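N-alpha-acetyltransferase 35, NatC auxiliary subunit (Saccharomyces cerevisiae, PDB 6YGA) serves as the auxiliary subunit of the NatC N-terminal acetyltransferase, which acetylates the N-terminal methionine of L-A virus Gag protein. Local coordinates at residues Q108-P111 with T112-L115. Residues are numbered along the deposited sequence; the frame is centred on the assembly and turned at random.
Sequences QTLP and TTVL
Thr109 and Thr112 face each other through their hydroxyls. OG1 of Thr109 lies 2.6 Å from OG1 of Thr112, a short hydrogen bond that could run in either direction. In both threonines OG1 is flanked by the backbone N and C (chi1 55° and 59°), which brings the two hydroxyls together across the bend. The backbone carbonyl of Thr109 accepts from another threonine: Thr113 OG1 donates to Thr109 O at 3.0 Å, tilted from the carbonyl plane. Thr112 N adds a weak bond to the same oxygen.

Leu110 to Thr113 form a type I beta turn. Thr113 N closes it with a 3.2 Å bond to Leu110 O, arriving from above the carbonyl plane. Leu115 N reaches Leu110 O from the opposite face, also at 3.2 Å and nearly along the C=O axis (160°). Leu110 packs on Val114 and Leu115, with CD1 3.7 Å from Val114 CB and CG 4.0 Å from Leu115 CG. Trp103 of helix 85-104 also touches Leu110 and Val114.

Outside the turn, Asn178 OD1 bonds Leu110 N, Ser116 OG bonds Thr113 O and Thr120 OG1 bonds Val114 O. Gln108 NE2 bonds Asp106 O and Asn147 OD1 of the N-alpha-acetyltransferase 30 chain, while Gln108 OE1 bonds Thr291 OG1.

In this largely buried part of the link between helices 85-104 and 118-129, four of five internal bonds thus end on Thr109 O and Leu110 O, while other polar groups are met from outside.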
ATOM      1  N   GLN B 108       7.661   9.667   4.132  1.00 49.16           N
ATOM      2  CA  GLN B 108       9.113   9.649   4.046  1.00 51.27           C
ATOM      3  C   GLN B 108       9.693   8.807   5.176  1.00 51.58           C
ATOM      4  O   GLN B 108       9.035   8.532   6.182  1.00 50.82           O
ATOM      5  CB  GLN B 108       9.691  11.065   4.086  1.00 51.30           C
ATOM      6  CG  GLN B 108       9.311  11.909   2.884  1.00 50.63           C
ATOM      7  CD  GLN B 108       9.463  11.161   1.572  1.00 51.73           C
ATOM      8  OE1 GLN B 108      10.575  10.836   1.151  1.00 52.22           O
ATOM      9  NE2 GLN B 108       8.340  10.884   0.918  1.00 50.49           N
ATOM     10  N   THR B 109      10.944   8.392   4.993  1.00 52.72           N
ATOM     11  CA  THR B 109      11.588   7.514   5.956  1.00 51.52           C
ATOM     12  C   THR B 109      11.916   8.261   7.242  1.00 51.57           C
ATOM     13  O   THR B 109      12.171   9.468   7.245  1.00 53.21           O
ATOM     14  CB  THR B 109      12.867   6.912   5.375  1.00 53.09           C
ATOM     15  OG1 THR B 109      13.730   7.965   4.928  1.00 58.12           O
ATOM     16  CG2 THR B 109      12.549   5.994   4.210  1.00 48.76           C
ATOM     17  N   LEU B 110      11.901   7.518   8.344  1.00 51.25           N
ATOM     18  CA  LEU B 110      12.278   8.093   9.630  1.00 51.62           C
ATOM     19  C   LEU B 110      13.731   8.557   9.676  1.00 53.88           C
ATOM     20  O   LEU B 110      13.985   9.627  10.258  1.00 53.17           O
ATOM     21  CB  LEU B 110      11.975   7.079  10.742  1.00 52.23           C
ATOM     22  CG  LEU B 110      12.142   7.516  12.197  1.00 55.69           C
ATOM     23  CD1 LEU B 110      11.278   8.728  12.505  1.00 57.36           C
ATOM     24  CD2 LEU B 110      11.803   6.366  13.132  1.00 55.47           C
ATOM     25  N   PRO B 111      14.716   7.843   9.109  1.00 54.60           N
ATOM     26  CA  PRO B 111      16.088   8.376   9.143  1.00 56.84           C
ATOM     27  C   PRO B 111      16.258   9.713   8.437  1.00 56.56           C
ATOM     28  O   PRO B 111      17.157  10.478   8.805  1.00 55.34           O
ATOM     29  CB  PRO B 111      16.907   7.272   8.459  1.00 58.57           C
ATOM     30  CG  PRO B 111      16.135   6.037   8.690  1.00 57.13           C
ATOM     31  CD  PRO B 111      14.697   6.456   8.604  1.00 55.32           C
ATOM     32  N   THR B 112      15.434  10.027   7.438  1.00 54.66           N
ATOM     33  CA  THR B 112      15.583  11.276   6.697  1.00 54.40           C
ATOM     34  C   THR B 112      14.700  12.398   7.226  1.00 52.48           C
ATOM     35  O   THR B 112      14.759  13.511   6.692  1.00 53.58           O
ATOM     36  CB  THR B 112      15.282  11.061   5.208  1.00 56.31           C
ATOM     37  OG1 THR B 112      13.947  10.567   5.052  1.00 55.16           O
ATOM     38  CG2 THR B 112      16.268  10.075   4.595  1.00 56.19           C
ATOM     39  N   THR B 113      13.882  12.136   8.247  1.00 50.03           N
ATOM     40  CA  THR B 113      13.003  13.161   8.802  1.00 50.51           C
ATOM     41  C   THR B 113      13.340  13.443  10.261  1.00 53.22           C
ATOM     42  O   THR B 113      14.184  14.298  10.550  1.00 57.13           O
ATOM     43  CB  THR B 113      11.531  12.750   8.660  1.00 47.25           C
ATOM     44  OG1 THR B 113      11.301  11.505   9.330  1.00 48.41           O
ATOM     45  CG2 THR B 113      11.157  12.603   7.192  1.00 43.92           C
ATOM     46  N   VAL B 114      12.699  12.728  11.189  1.00 51.23           N
ATOM     47  CA  VAL B 114      12.889  13.013  12.612  1.00 53.60           C
ATOM     48  C   VAL B 114      14.327  12.735  13.040  1.00 55.34           C
ATOM     49  O   VAL B 114      14.910  13.489  13.829  1.00 57.96           O
ATOM     50  CB  VAL B 114      11.880  12.209  13.452  1.00 51.40           C
ATOM     51  CG1 VAL B 114      12.109  12.436  14.941  1.00 48.17           C
ATOM     52  CG2 VAL B 114      10.456  12.586  13.066  1.00 52.00           C
ATOM     53  N   LEU B 115      14.924  11.660  12.525  1.00 56.55           N
ATOM     54  CA  LEU B 115      16.270  11.272  12.927  1.00 59.78           C
ATOM     55  C   LEU B 115      17.366  12.062  12.222  1.00 60.25           C
ATOM     56  O   LEU B 115      18.524  11.973  12.637  1.00 61.03           O
ATOM     57  CB  LEU B 115      16.483   9.774  12.688  1.00 60.94           C
ATOM     58  CG  LEU B 115      15.661   8.831  13.566  1.00 61.35           C
ATOM     59  CD1 LEU B 115      16.076   7.388  13.326  1.00 63.19           C
ATOM     60  CD2 LEU B 115      15.810   9.202  15.032  1.00 62.12           C
TER